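Long-range contact in UPF0255 protein frsA (Vibrio vulnificus, PDB 4I4C), which probably hydrolyses carboxylic esters as a serine esterase of the alpha/beta-hydrolase clan: residues A[181-186]-A[204-209]. Numbering follows the deposited sequence.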
ATOM      1  N   THR A 181     -12.087  -7.117   6.363  1.00 25.45           N
ATOM      2  CA  THR A 181     -12.563  -5.750   6.566  1.00 24.75           C
ATOM      3  C   THR A 181     -12.251  -4.874   5.359  1.00 23.96           C
ATOM      4  O   THR A 181     -11.085  -4.704   4.988  1.00 22.94           O
ATOM      5  CB  THR A 181     -11.929  -5.088   7.790  1.00 23.25           C
ATOM      6  OG1 THR A 181     -12.205  -5.868   8.961  1.00 24.76           O
ATOM      7  CG2 THR A 181     -12.499  -3.688   7.976  1.00 23.57           C
ATOM      8  N   ALA A 182     -13.290  -4.304   4.760  1.00 22.92           N
ATOM      9  CA  ALA A 182     -13.110  -3.464   3.581  1.00 28.23           C
ATOM     10  C   ALA A 182     -13.845  -2.130   3.728  1.00 29.26           C
ATOM     11  O   ALA A 182     -14.822  -2.026   4.468  1.00 28.58           O
ATOM     12  CB  ALA A 182     -13.567  -4.217   2.312  1.00 23.80           C
ATOM     13  N   HIS A 183     -13.379  -1.107   3.024  1.00 26.60           N
ATOM     14  CA  HIS A 183     -14.037   0.193   3.094  1.00 26.00           C
ATOM     15  C   HIS A 183     -14.647   0.591   1.749  1.00 25.34           C
ATOM     16  O   HIS A 183     -13.939   0.787   0.769  1.00 23.46           O
ATOM     17  CB  HIS A 183     -13.067   1.275   3.575  1.00 30.07           C
ATOM     18  CG  HIS A 183     -12.657   1.131   5.006  1.00 35.23           C
ATOM     19  ND1 HIS A 183     -11.748   0.185   5.433  1.00 32.91           N
ATOM     20  CD2 HIS A 183     -13.035   1.812   6.117  1.00 42.90           C
ATOM     21  CE1 HIS A 183     -11.580   0.294   6.739  1.00 39.56           C
ATOM     22  NE2 HIS A 183     -12.352   1.276   7.177  1.00 37.41           N
ATOM     23  N   LEU A 184     -15.968   0.729   1.727  1.00 23.32           N
ATOM     24  CA  LEU A 184     -16.697   1.116   0.524  1.00 20.69           C
ATOM     25  C   LEU A 184     -16.983   2.609   0.530  1.00 19.65           C
ATOM     26  O   LEU A 184     -17.702   3.106   1.385  1.00 26.05           O
ATOM     27  CB  LEU A 184     -18.010   0.328   0.428  1.00 20.37           C
ATOM     28  CG  LEU A 184     -18.933   0.599  -0.764  1.00 26.30           C
ATOM     29  CD1 LEU A 184     -18.264   0.204  -2.094  1.00 20.22           C
ATOM     30  CD2 LEU A 184     -20.260  -0.149  -0.576  1.00 29.54           C
ATOM     31  N   HIS A 185     -16.397   3.318  -0.422  1.00 23.94           N
ATOM     32  CA  HIS A 185     -16.566   4.755  -0.563  1.00 22.75           C
ATOM     33  C   HIS A 185     -17.549   5.042  -1.690  1.00 21.63           C
ATOM     34  O   HIS A 185     -17.297   4.677  -2.836  1.00 22.69           O
ATOM     35  CB  HIS A 185     -15.227   5.405  -0.919  1.00 18.51           C
ATOM     36  CG  HIS A 185     -14.111   5.025  -0.000  1.00 19.90           C
ATOM     37  ND1 HIS A 185     -13.617   3.746   0.083  1.00 20.67           N
ATOM     38  CD2 HIS A 185     -13.397   5.771   0.881  1.00 24.25           C
ATOM     39  CE1 HIS A 185     -12.641   3.713   0.983  1.00 21.69           C
ATOM     40  NE2 HIS A 185     -12.493   4.925   1.476  1.00 24.29           N
ATOM     41  N   LEU A 186     -18.653   5.711  -1.376  1.00 22.05           N
ATOM     42  CA  LEU A 186     -19.656   6.036  -2.390  1.00 28.52           C
ATOM     43  C   LEU A 186     -19.897   7.541  -2.486  1.00 24.87           C
ATOM     44  O   LEU A 186     -19.841   8.242  -1.483  1.00 26.94           O
ATOM     45  CB  LEU A 186     -20.961   5.325  -2.059  1.00 26.57           C
ATOM     46  CG  LEU A 186     -20.833   3.818  -1.881  1.00 34.44           C
ATOM     47  CD1 LEU A 186     -21.661   3.372  -0.696  1.00 35.88           C
ATOM     48  CD2 LEU A 186     -21.257   3.088  -3.158  1.00 26.67           C
ATOM     49  N   SER A 204       1.722  -0.405   2.847  1.00 13.66           N
ATOM     50  CA  SER A 204       0.669   0.604   2.903  1.00 18.78           C
ATOM     51  C   SER A 204      -0.492   0.052   3.720  1.00 18.99           C
ATOM     52  O   SER A 204      -0.567  -1.151   3.967  1.00 18.04           O
ATOM     53  CB  SER A 204       0.176   0.943   1.484  1.00 25.71           C
ATOM     54  OG  SER A 204       1.102   1.759   0.773  1.00 24.83           O
ATOM     55  N   LEU A 205      -1.400   0.927   4.127  1.00 15.38           N
ATOM     56  CA  LEU A 205      -2.654   0.501   4.731  1.00 14.95           C
ATOM     57  C   LEU A 205      -3.761   0.880   3.753  1.00 15.37           C
ATOM     58  O   LEU A 205      -3.596   1.803   2.948  1.00 20.27           O
ATOM     59  CB  LEU A 205      -2.881   1.208   6.082  1.00 14.06           C
ATOM     60  CG  LEU A 205      -1.821   1.188   7.189  1.00 16.82           C
ATOM     61  CD1 LEU A 205      -2.289   2.069   8.342  1.00 24.18           C
ATOM     62  CD2 LEU A 205      -1.502  -0.215   7.699  1.00 15.86           C
ATOM     63  N   GLN A 206      -4.897   0.191   3.830  1.00 17.33           N
ATOM     64  CA  GLN A 206      -5.986   0.421   2.880  1.00 16.43           C
ATOM     65  C   GLN A 206      -6.584   1.825   2.986  1.00 21.50           C
ATOM     66  O   GLN A 206      -7.266   2.311   2.071  1.00 13.61           O
ATOM     67  CB  GLN A 206      -7.066  -0.646   3.049  1.00 13.79           C
ATOM     68  CG  GLN A 206      -7.775  -0.638   4.388  1.00 14.46           C
ATOM     69  CD  GLN A 206      -8.960  -1.574   4.363  1.00 20.69           C
ATOM     70  OE1 GLN A 206     -10.018  -1.214   3.872  1.00 23.26           O
ATOM     71  NE2 GLN A 206      -8.779  -2.792   4.863  1.00 21.34           N
ATOM     72  N   THR A 207      -6.303   2.476   4.111  1.00 19.32           N
ATOM     73  CA  THR A 207      -6.808   3.810   4.383  1.00 15.38           C
ATOM     74  C   THR A 207      -5.874   4.902   3.809  1.00 18.31           C
ATOM     75  O   THR A 207      -6.074   6.081   4.064  1.00 24.36           O
ATOM     76  CB  THR A 207      -7.055   4.009   5.920  1.00 14.51           C
ATOM     77  OG1 THR A 207      -5.947   3.496   6.653  1.00 19.69           O
ATOM     78  CG2 THR A 207      -8.308   3.255   6.379  1.00 15.29           C
ATOM     79  N   ASP A 208      -4.874   4.509   3.021  1.00 22.40           N
ATOM     80  CA  ASP A 208      -3.895   5.469   2.496  1.00 23.96           C
ATOM     81  C   ASP A 208      -4.253   5.993   1.105  1.00 20.19           C
ATOM     82  O   ASP A 208      -3.419   6.612   0.456  1.00 19.65           O
ATOM     83  CB  ASP A 208      -2.476   4.859   2.431  1.00 22.78           C
ATOM     84  CG  ASP A 208      -1.914   4.490   3.798  1.00 24.87           C
ATOM     85  OD1 ASP A 208      -2.543   4.843   4.814  1.00 17.76           O
ATOM     86  OD2 ASP A 208      -0.840   3.844   3.849  1.00 19.07           O
ATOM     87  N   MET A 209      -5.488   5.777   0.654  1.00 16.19           N
ATOM     88  CA  MET A 209      -5.846   6.087  -0.739  1.00 20.69           C
ATOM     89  C   MET A 209      -7.097   6.942  -0.895  1.00 19.89           C
ATOM     90  O   MET A 209      -7.749   6.907  -1.944  1.00 21.18           O
ATOM     91  CB  MET A 209      -6.014   4.783  -1.532  1.00 19.26           C
ATOM     92  CG  MET A 209      -4.720   3.991  -1.649  1.00 20.94           C
ATOM     93  SD  MET A 209      -4.946   2.298  -2.227  1.00 32.26           S
ATOM     94  CE  MET A 209      -5.887   1.570  -0.875  1.00 20.47           C
TER
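Gln206 OE1 is gripped by two donors: His183 ND1, 2.7 Å away across the contact, and the hydroxyl of Thr226 on the adjoining strand 223-226. The histidine bond is moderately straight, 159° at the hydrogen. OE1 lies at the edge of the imidazole, in the ring plane, but the ring nitrogen stands well above the carbonyl plane of the amide, not on a lone pair, and the two planes are 82° apart. The other end of the amide is used as fully. Gln206 NE2 reaches Thr181 O at 3.0 Å in an almost linear bond, with the acceptor in the amide plane, and gives a second hydrogen bond to Asp228 OD2. Partners at both ends fix which end of the buried amide is oxygen and hold its rotation. CG sits between the backbone N and the carbonyl carbon (chi1 64°) and the chain is then extended, which carries the amide across to the strand. Thr207 CG2 lies loosely over one face of the His183 ring, 4.4 Å from His183 CE1. Asp208 OD2 accepts the N-H of Leu205 while Asp208 N bonds back to Leu205 O, closing the turn before Met209, the N-cap of helix 210-217 and part of the glycol-ether pocket. Segment 181-186 runs antiparallel between strands 167-175 and 223-226, while helix 144-163 packs against His183 and Thr207.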